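Local atomic coordinates of triabin (Triatoma pallidipennis, PDB entry 1AVG), a protein that inhibits thrombin by forming a non-covalent one-to-one complex, inhibiting fibrin formation and thrombin-induced platelet aggregation while scarcely suppressing amidolytic activity. Residues Leu27-Gly32 with Ile53-Tyr58; Phe106-Arg111 with Tyr124-Arg129; Asp88-Glu93 with Ile113-Gln118. One frame throughout, in Å; residues are numbered along the deposited sequence.

Contact 1. Residues Leu27-Gly32 with Ile53-Tyr58; sequences LAHGPG and IVEIGY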
loop_
_atom_site.group_PDB
_atom_site.type_symbol
_atom_site.label_atom_id
_atom_site.label_comp_id
_atom_site.label_asym_id
_atom_site.label_seq_id
_atom_site.Cartn_x
_atom_site.Cartn_y
_atom_site.Cartn_z
ATOM N N LEU C 27 6.946 -20.243 4.280
ATOM C CA LEU C 27 6.206 -19.369 5.171
ATOM C C LEU C 27 7.034 -18.961 6.394
ATOM O O LEU C 27 7.331 -19.790 7.252
ATOM C CB LEU C 27 4.916 -20.088 5.577
ATOM C CG LEU C 27 4.126 -19.754 6.836
ATOM C CD1 LEU C 27 3.599 -18.341 6.806
ATOM C CD2 LEU C 27 2.979 -20.731 6.923
ATOM N N ALA C 28 7.432 -17.690 6.450
ATOM C CA ALA C 28 8.221 -17.175 7.566
ATOM C C ALA C 28 7.325 -16.355 8.462
ATOM O O ALA C 28 6.358 -15.744 8.002
ATOM C CB ALA C 28 9.365 -16.327 7.065
ATOM N N HIS C 29 7.647 -16.340 9.749
ATOM C CA HIS C 29 6.847 -15.585 10.710
ATOM C C HIS C 29 7.423 -14.216 11.020
ATOM O O HIS C 29 6.926 -13.506 11.887
ATOM C CB HIS C 29 6.641 -16.393 11.996
ATOM C CG HIS C 29 5.616 -17.474 11.865
ATOM N ND1 HIS C 29 4.435 -17.467 12.572
ATOM C CD2 HIS C 29 5.585 -18.589 11.097
ATOM C CE1 HIS C 29 3.720 -18.530 12.250
ATOM N NE2 HIS C 29 4.398 -19.227 11.355
ATOM N N GLY C 30 8.456 -13.847 10.275
ATOM C CA GLY C 30 9.105 -12.564 10.463
ATOM C C GLY C 30 10.283 -12.471 9.519
ATOM O O GLY C 30 10.771 -13.500 9.052
ATOM N N PRO C 31 10.766 -11.259 9.220
ATOM C CA PRO C 31 11.902 -11.078 8.312
ATOM C C PRO C 31 13.140 -11.854 8.757
ATOM O O PRO C 31 13.679 -12.671 8.005
ATOM C CB PRO C 31 12.150 -9.574 8.383
ATOM C CG PRO C 31 10.776 -9.016 8.651
ATOM C CD PRO C 31 10.255 -9.962 9.695
ATOM N N GLY C 32 13.548 -11.617 10.002
ATOM C CA GLY C 32 14.731 -12.255 10.555
ATOM C C GLY C 32 14.686 -13.733 10.894
ATOM O O GLY C 32 15.535 -14.492 10.422
ATOM N N ILE C 53 5.000 -27.298 2.619
ATOM C CA ILE C 53 4.966 -25.977 3.220
ATOM C C ILE C 53 6.141 -25.977 4.187
ATOM O O ILE C 53 6.223 -26.829 5.067
ATOM C CB ILE C 53 3.673 -25.730 4.035
ATOM C CG1 ILE C 53 2.417 -26.038 3.203
ATOM C CG2 ILE C 53 3.651 -24.299 4.554
ATOM C CD1 ILE C 53 1.864 -24.887 2.405
ATOM N N VAL C 54 7.102 -25.097 3.955
ATOM C CA VAL C 54 8.252 -24.988 4.830
ATOM C C VAL C 54 7.949 -23.785 5.713
ATOM O O VAL C 54 7.888 -22.663 5.221
ATOM C CB VAL C 54 9.546 -24.759 4.024
ATOM C CG1 VAL C 54 10.710 -24.493 4.946
ATOM C CG2 VAL C 54 9.840 -25.972 3.167
ATOM N N GLU C 55 7.678 -24.033 6.992
ATOM C CA GLU C 55 7.359 -22.968 7.935
ATOM C C GLU C 55 8.573 -22.590 8.771
ATOM O O GLU C 55 9.235 -23.455 9.332
ATOM C CB GLU C 55 6.201 -23.389 8.836
ATOM C CG GLU C 55 5.715 -22.282 9.756
ATOM C CD GLU C 55 4.321 -22.526 10.285
ATOM O OE1 GLU C 55 3.636 -23.438 9.787
ATOM O OE2 GLU C 55 3.897 -21.801 11.203
ATOM N N ILE C 56 8.824 -21.292 8.901
ATOM C CA ILE C 56 9.977 -20.786 9.642
ATOM C C ILE C 56 9.592 -19.786 10.726
ATOM O O ILE C 56 8.670 -18.984 10.541
ATOM C CB ILE C 56 10.930 -20.060 8.686
ATOM C CG1 ILE C 56 11.272 -20.956 7.498
ATOM C CG2 ILE C 56 12.191 -19.660 9.407
ATOM C CD1 ILE C 56 11.311 -20.227 6.170
ATOM N N GLY C 57 10.292 -19.852 11.855
ATOM C CA GLY C 57 10.078 -18.928 12.962
ATOM C C GLY C 57 8.930 -19.175 13.923
ATOM O O GLY C 57 8.638 -18.324 14.782
ATOM N N TYR C 58 8.275 -20.327 13.795
ATOM C CA TYR C 58 7.153 -20.645 14.666
ATOM C C TYR C 58 7.658 -21.365 15.901
ATOM O O TYR C 58 7.849 -22.577 15.900
ATOM C CB TYR C 58 6.122 -21.495 13.929
ATOM C CG TYR C 58 4.771 -21.559 14.605
ATOM C CD1 TYR C 58 4.183 -20.419 15.146
ATOM C CD2 TYR C 58 4.076 -22.762 14.690
ATOM C CE1 TYR C 58 2.935 -20.475 15.754
ATOM C CE2 TYR C 58 2.831 -22.833 15.293
ATOM C CZ TYR C 58 2.264 -21.689 15.823
ATOM O OH TYR C 58 1.032 -21.766 16.430
#
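H29 and E55 meet through a histidine-carboxylate hydrogen bond, in which NE2-H of H29 donates to OE2 of E55 over 2.6 Å. The imidazole and carboxylate planes are only 9° apart, yet the bond is not ideally placed: OE2 is met on its anti side, somewhat out of the carboxylate plane. E55 reaches this position with CG anti to the backbone N (chi1 -174°) and an extended chain beyond, running beside L27, whose CD2 lies 4.0 Å from OE1 of E55. R111 forms a salt bridge to the same OE2, which would favour the ionised acid in this buried place. H29 turns CG away from its carbonyl carbon (chi1 -77°), which sets the ring edge-on to I56 O and E55 OE2, with one face toward Y58. There CB of Y58 sits over that imidazole face, 4.1 Å from the centroid, a CH-pi contact. The two rings are nearly parallel but slid so far apart that they barely overlap. The tyrosine hydroxyl bonds to E121. G57 suits the turn between: its positive phi favours glycine, and a CB there would press tightly on CB of H29.

Behind these side chains the parallel strands are joined by L27 N to V54 O (2.8 Å) and I56 N to L27 O (2.7 Å), and H29 N continues the pattern to I56 O. Side chains alternate: L27 and E55 share one face, A28 and I56 the other. In this calycin barrel, strand 51-56 lies between 24-28 and the antiparallel strand 37-43, while L27 packs on L125 and F127 of strand 122-128.

Contact 2. Residues Phe106-Arg111 with Tyr124-Arg129; sequences FALVCR and YLVFER. Unlike the reference sequence in segment 124-129: F127 (reference Leu).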
loop_
_atom_site.group_PDB
_atom_site.type_symbol
_atom_site.label_atom_id
_atom_site.label_comp_id
_atom_site.label_asym_id
_atom_site.label_seq_id
_atom_site.Cartn_x
_atom_site.Cartn_y
_atom_site.Cartn_z
ATOM N N PHE C 106 2.433 -15.181 -4.169
ATOM C CA PHE C 106 2.227 -15.251 -2.729
ATOM C C PHE C 106 0.749 -15.427 -2.423
ATOM O O PHE C 106 -0.096 -15.269 -3.305
ATOM C CB PHE C 106 2.787 -14.000 -2.028
ATOM C CG PHE C 106 1.919 -12.768 -2.161
ATOM C CD1 PHE C 106 0.874 -12.530 -1.265
ATOM C CD2 PHE C 106 2.149 -11.848 -3.172
ATOM C CE1 PHE C 106 0.076 -11.401 -1.377
ATOM C CE2 PHE C 106 1.352 -10.715 -3.287
ATOM C CZ PHE C 106 0.315 -10.494 -2.389
ATOM N N ALA C 107 0.434 -15.743 -1.171
ATOM C CA ALA C 107 -0.946 -15.948 -0.761
ATOM C C ALA C 107 -1.151 -15.533 0.676
ATOM O O ALA C 107 -0.385 -15.935 1.549
ATOM C CB ALA C 107 -1.318 -17.409 -0.923
ATOM N N LEU C 108 -2.159 -14.699 0.906
ATOM C CA LEU C 108 -2.507 -14.237 2.242
ATOM C C LEU C 108 -3.533 -15.273 2.695
ATOM O O LEU C 108 -4.439 -15.610 1.934
ATOM C CB LEU C 108 -3.119 -12.837 2.163
ATOM C CG LEU C 108 -3.223 -11.937 3.405
ATOM C CD1 LEU C 108 -4.674 -11.581 3.673
ATOM C CD2 LEU C 108 -2.574 -12.565 4.636
ATOM N N VAL C 109 -3.389 -15.793 3.909
ATOM C CA VAL C 109 -4.274 -16.845 4.416
ATOM C C VAL C 109 -4.511 -16.713 5.925
ATOM O O VAL C 109 -3.618 -16.313 6.665
ATOM C CB VAL C 109 -3.628 -18.262 4.132
ATOM C CG1 VAL C 109 -4.402 -19.368 4.807
ATOM C CG2 VAL C 109 -3.552 -18.536 2.640
ATOM N N CYS C 110 -5.726 -17.000 6.378
ATOM C CA CYS C 110 -6.001 -16.950 7.808
ATOM C C CYS C 110 -5.921 -18.401 8.259
ATOM O O CYS C 110 -6.594 -19.258 7.695
ATOM C CB CYS C 110 -7.384 -16.380 8.090
ATOM S SG CYS C 110 -7.603 -15.847 9.817
ATOM N N ARG C 111 -5.052 -18.678 9.225
ATOM C CA ARG C 111 -4.842 -20.026 9.729
ATOM C C ARG C 111 -5.223 -20.226 11.186
ATOM O O ARG C 111 -4.929 -19.392 12.045
ATOM C CB ARG C 111 -3.380 -20.385 9.529
ATOM C CG ARG C 111 -2.910 -21.708 10.101
ATOM C CD ARG C 111 -1.731 -22.157 9.254
ATOM N NE ARG C 111 -0.552 -22.661 9.961
ATOM C CZ ARG C 111 -0.007 -22.122 11.044
ATOM N NH1 ARG C 111 -0.538 -21.052 11.621
ATOM N NH2 ARG C 111 1.176 -22.557 11.450
ATOM N N TYR C 124 -3.084 -14.308 10.542
ATOM C CA TYR C 124 -3.037 -14.038 9.109
ATOM C C TYR C 124 -1.595 -14.238 8.668
ATOM O O TYR C 124 -0.689 -13.558 9.154
ATOM C CB TYR C 124 -3.506 -12.606 8.817
ATOM C CG TYR C 124 -4.962 -12.344 9.181
ATOM C CD1 TYR C 124 -5.996 -12.685 8.307
ATOM C CD2 TYR C 124 -5.302 -11.766 10.400
ATOM C CE1 TYR C 124 -7.334 -12.457 8.647
ATOM C CE2 TYR C 124 -6.633 -11.530 10.747
ATOM C CZ TYR C 124 -7.645 -11.878 9.872
ATOM O OH TYR C 124 -8.960 -11.645 10.234
ATOM N N LEU C 125 -1.384 -15.187 7.764
ATOM C CA LEU C 125 -0.050 -15.526 7.287
ATOM C C LEU C 125 0.090 -15.321 5.784
ATOM O O LEU C 125 -0.905 -15.275 5.062
ATOM C CB LEU C 125 0.251 -16.990 7.620
ATOM C CG LEU C 125 0.019 -17.479 9.051
ATOM C CD1 LEU C 125 0.075 -19.001 9.067
ATOM C CD2 LEU C 125 1.045 -16.888 9.991
ATOM N N VAL C 126 1.335 -15.218 5.322
ATOM C CA VAL C 126 1.634 -15.028 3.911
ATOM C C VAL C 126 2.554 -16.136 3.399
ATOM O O VAL C 126 3.714 -16.223 3.811
ATOM C CB VAL C 126 2.307 -13.661 3.664
ATOM C CG1 VAL C 126 2.847 -13.586 2.240
ATOM C CG2 VAL C 126 1.321 -12.545 3.906
ATOM N N PHE C 127 2.032 -16.982 2.514
ATOM C CA PHE C 127 2.803 -18.080 1.938
ATOM C C PHE C 127 3.513 -17.562 0.697
ATOM O O PHE C 127 2.881 -17.017 -0.205
ATOM C CB PHE C 127 1.888 -19.245 1.535
ATOM C CG PHE C 127 1.182 -19.923 2.692
ATOM C CD1 PHE C 127 0.036 -19.367 3.255
ATOM C CD2 PHE C 127 1.623 -21.158 3.170
ATOM C CE1 PHE C 127 -0.662 -20.036 4.267
ATOM C CE2 PHE C 127 0.929 -21.832 4.183
ATOM C CZ PHE C 127 -0.210 -21.272 4.726
ATOM N N GLU C 128 4.824 -17.721 0.650
ATOM C CA GLU C 128 5.602 -17.271 -0.491
ATOM C C GLU C 128 5.926 -18.419 -1.424
ATOM O O GLU C 128 6.145 -19.540 -0.980
ATOM C CB GLU C 128 6.901 -16.636 -0.022
ATOM C CG GLU C 128 6.692 -15.310 0.633
ATOM C CD GLU C 128 7.988 -14.644 0.981
ATOM O OE1 GLU C 128 8.761 -14.312 0.052
ATOM O OE2 GLU C 128 8.233 -14.456 2.191
ATOM N N ARG C 129 5.942 -18.142 -2.717
ATOM C CA ARG C 129 6.260 -19.164 -3.693
ATOM C C ARG C 129 7.770 -19.154 -3.916
ATOM O O ARG C 129 8.357 -20.165 -4.290
ATOM C CB ARG C 129 5.504 -18.891 -4.994
ATOM C CG ARG C 129 5.239 -20.112 -5.851
ATOM C CD ARG C 129 4.582 -21.217 -5.052
ATOM N NE ARG C 129 3.415 -21.795 -5.719
ATOM C CZ ARG C 129 3.023 -23.063 -5.596
ATOM N NH1 ARG C 129 3.701 -23.913 -4.838
ATOM N NH2 ARG C 129 1.913 -23.470 -6.190
#
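The amide N of L125 bonds to O of V109 at 2.7 Å, with an almost straight N-H...O angle of 171°. V109 N returns a bond to L125 O, and A107 and F127 form a second such pair, as expected of an antiparallel beta hairpin, here part of the calycin barrel. Between them L108 and V126 form a non-hydrogen-bonded pair, with CD2 of L108 4.0 Å from CG2 of V126.

The A107, V109, L125 and F127 side chains share one face of the sheet. F127, which differs from the reference sequence, holds CG anti to its carbonyl carbon (chi1 -65°), presenting its ring edge to CB of V109, 3.5 Å from CE1. The backbone O of A107 lies in the plane of the F127 ring, at its edge, and the small methyl meets CB. CD1 of L125 rests over one face of the R111 guanidinium, an apolar lid on a group whose NH2 pairs with E55.

On the other face, F106, L108, V126 and E128 meet a chain of another protein, probably thrombin. There too C110, disulfide-bonded to C6, lays SG over one face of the Y124 ring, 4.0 Å from its centroid and offset toward the rim.

Contact 3. Residues Asp88-Glu93 with Ile113-Gln118; sequences DNTEFE and ITFTSQ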
loop_
_atom_site.group_PDB
_atom_site.type_symbol
_atom_site.label_atom_id
_atom_site.label_comp_id
_atom_site.label_asym_id
_atom_site.label_seq_id
_atom_site.Cartn_x
_atom_site.Cartn_y
_atom_site.Cartn_z
ATOM N N ASP C 88 7.632 -36.753 16.092
ATOM C CA ASP C 88 7.581 -36.801 17.545
ATOM C C ASP C 88 6.150 -37.107 17.995
ATOM O O ASP C 88 5.859 -37.140 19.189
ATOM C CB ASP C 88 8.069 -35.468 18.141
ATOM C CG ASP C 88 7.246 -34.260 17.680
ATOM O OD1 ASP C 88 6.488 -34.365 16.699
ATOM O OD2 ASP C 88 7.358 -33.188 18.304
ATOM N N ASN C 89 5.273 -37.337 17.017
ATOM C CA ASN C 89 3.859 -37.647 17.236
ATOM C C ASN C 89 3.135 -36.521 17.960
ATOM O O ASN C 89 2.454 -36.763 18.957
ATOM C CB ASN C 89 3.722 -38.946 18.028
ATOM C CG ASN C 89 4.642 -40.033 17.515
ATOM O OD1 ASN C 89 4.500 -40.504 16.388
ATOM N ND2 ASN C 89 5.614 -40.412 18.331
ATOM N N THR C 90 3.265 -35.300 17.443
ATOM C CA THR C 90 2.636 -34.137 18.058
ATOM C C THR C 90 1.136 -34.033 17.781
ATOM O O THR C 90 0.320 -34.091 18.710
ATOM C CB THR C 90 3.337 -32.815 17.640
ATOM O OG1 THR C 90 4.702 -32.833 18.072
ATOM C CG2 THR C 90 2.652 -31.613 18.265
ATOM N N GLU C 91 0.779 -33.858 16.511
ATOM C CA GLU C 91 -0.620 -33.730 16.097
ATOM C C GLU C 91 -1.338 -32.433 16.494
ATOM O O GLU C 91 -1.272 -31.967 17.637
ATOM C CB GLU C 91 -1.428 -34.948 16.543
ATOM C CG GLU C 91 -0.853 -36.255 16.006
ATOM C CD GLU C 91 -1.715 -37.474 16.292
ATOM O OE1 GLU C 91 -2.770 -37.332 16.956
ATOM O OE2 GLU C 91 -1.328 -38.577 15.838
ATOM N N PHE C 92 -2.022 -31.857 15.514
ATOM C CA PHE C 92 -2.776 -30.621 15.676
ATOM C C PHE C 92 -3.582 -30.448 14.401
ATOM O O PHE C 92 -3.279 -31.063 13.380
ATOM C CB PHE C 92 -1.824 -29.422 15.835
ATOM C CG PHE C 92 -0.991 -29.123 14.602
ATOM C CD1 PHE C 92 -1.489 -28.317 13.583
ATOM C CD2 PHE C 92 0.276 -29.670 14.453
ATOM C CE1 PHE C 92 -0.741 -28.065 12.434
ATOM C CE2 PHE C 92 1.035 -29.422 13.304
ATOM C CZ PHE C 92 0.522 -28.620 12.295
ATOM N N GLU C 93 -4.618 -29.629 14.450
ATOM C CA GLU C 93 -5.398 -29.390 13.251
ATOM C C GLU C 93 -5.063 -27.995 12.739
ATOM O O GLU C 93 -4.780 -27.077 13.523
ATOM C CB GLU C 93 -6.899 -29.499 13.523
ATOM C CG GLU C 93 -7.748 -29.363 12.253
ATOM C CD GLU C 93 -9.215 -29.044 12.521
ATOM O OE1 GLU C 93 -9.498 -28.057 13.240
ATOM O OE2 GLU C 93 -10.086 -29.764 11.984
ATOM N N ILE C 113 -4.684 -22.914 14.081
ATOM C CA ILE C 113 -3.969 -24.115 14.479
ATOM C C ILE C 113 -4.579 -24.490 15.810
ATOM O O ILE C 113 -4.871 -23.623 16.647
ATOM C CB ILE C 113 -2.419 -23.922 14.653
ATOM C CG1 ILE C 113 -1.935 -22.608 14.044
ATOM C CG2 ILE C 113 -1.670 -25.056 13.972
ATOM C CD1 ILE C 113 -1.905 -21.440 15.011
ATOM N N THR C 114 -4.826 -25.778 15.977
ATOM C CA THR C 114 -5.407 -26.282 17.206
ATOM C C THR C 114 -4.600 -27.491 17.677
ATOM O O THR C 114 -4.818 -28.622 17.224
ATOM C CB THR C 114 -6.873 -26.686 16.979
ATOM O OG1 THR C 114 -7.576 -25.605 16.351
ATOM C CG2 THR C 114 -7.534 -27.013 18.294
ATOM N N PHE C 115 -3.610 -27.239 18.523
ATOM C CA PHE C 115 -2.789 -28.321 19.044
ATOM C C PHE C 115 -3.638 -29.076 20.037
ATOM O O PHE C 115 -4.516 -28.488 20.674
ATOM C CB PHE C 115 -1.535 -27.774 19.720
ATOM C CG PHE C 115 -0.595 -27.101 18.773
ATOM C CD1 PHE C 115 -0.775 -25.764 18.431
ATOM C CD2 PHE C 115 0.446 -27.809 18.192
ATOM C CE1 PHE C 115 0.069 -25.141 17.519
ATOM C CE2 PHE C 115 1.295 -27.199 17.282
ATOM C CZ PHE C 115 1.106 -25.858 16.941
ATOM N N THR C 116 -3.406 -30.381 20.139
ATOM C CA THR C 116 -4.153 -31.229 21.063
ATOM C C THR C 116 -4.095 -30.642 22.476
ATOM O O THR C 116 -5.031 -30.793 23.271
ATOM C CB THR C 116 -3.586 -32.660 21.047
ATOM O OG1 THR C 116 -2.152 -32.606 21.050
ATOM C CG2 THR C 116 -4.056 -33.401 19.800
ATOM N N SER C 117 -2.999 -29.932 22.744
ATOM C CA SER C 117 -2.742 -29.278 24.021
ATOM C C SER C 117 -3.629 -28.037 24.212
ATOM O O SER C 117 -4.767 -28.148 24.679
ATOM C CB SER C 117 -1.258 -28.894 24.097
ATOM O OG SER C 117 -0.438 -29.921 23.558
ATOM N N GLN C 118 -3.097 -26.859 23.882
ATOM C CA GLN C 118 -3.844 -25.608 24.010
ATOM C C GLN C 118 -4.487 -25.296 22.662
ATOM O O GLN C 118 -3.794 -24.961 21.697
#
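F92 and F115 are matched across the strands as a non-hydrogen-bonded pair at the open end of the antiparallel hairpin formed by strands 92-101 and 106-115 of the calycin barrel. Backbone bonding starts one residue further in, at E93 and T114. E93 N donates to T114 O at 3.0 Å, and T114 N donates to E93 O at 2.8 Å. The second donor lies in the carbonyl plane, whereas the first stands well above it.

The apolar contacts gather on the face carrying the two phenylalanines. Their side chains run side by side, but the rings meet obliquely, with centroids 5.0 Å apart and planes at 38°. F92 places CG between its backbone N and carbonyl carbon (chi1 66°), a torsion that sets CG over one face of the F115 ring and CD1 against the CG2 branch of I113. CB of F92 lies 3.6 Å from CD2 of F115, while F67 of the same chain meets the F92 ring edge-to-face. Flat aromatic groups and a branched aliphatic chain suit this buried side; charged E93 and hydroxylated T114 lie on the other, more exposed one.

Polar bonding in the loop is local: T90 OG1 donates to D88 OD1 at 2.7 Å, from above the carboxylate plane. CG2 of T90 lies at the edge of the F115 ring, 4.4 Å from CD2 of F115.

In the fold
Contacts 1 and 2 are buried and touch directly: R111 NH2 and E55 OE2 form a salt bridge, and F127 packs on L27 and I53. Strands 24-28 and 122-128 end the sheet order, so this meeting, with the backbone hydrogen bonding of Y26 with E128, closes the barrel. Contact 3 is only partly buried and shares strand 106-115 with contact 2, but lies on the opposite side of the chain's centre; Y58 of contact 1 touches its I113 and F115. Contact 1 is parallel and carries a polar buried pair; contacts 2 and 3 are antiparallel and chiefly apolar. Another protein chain reaches contacts 1 and 2 but not contact 3.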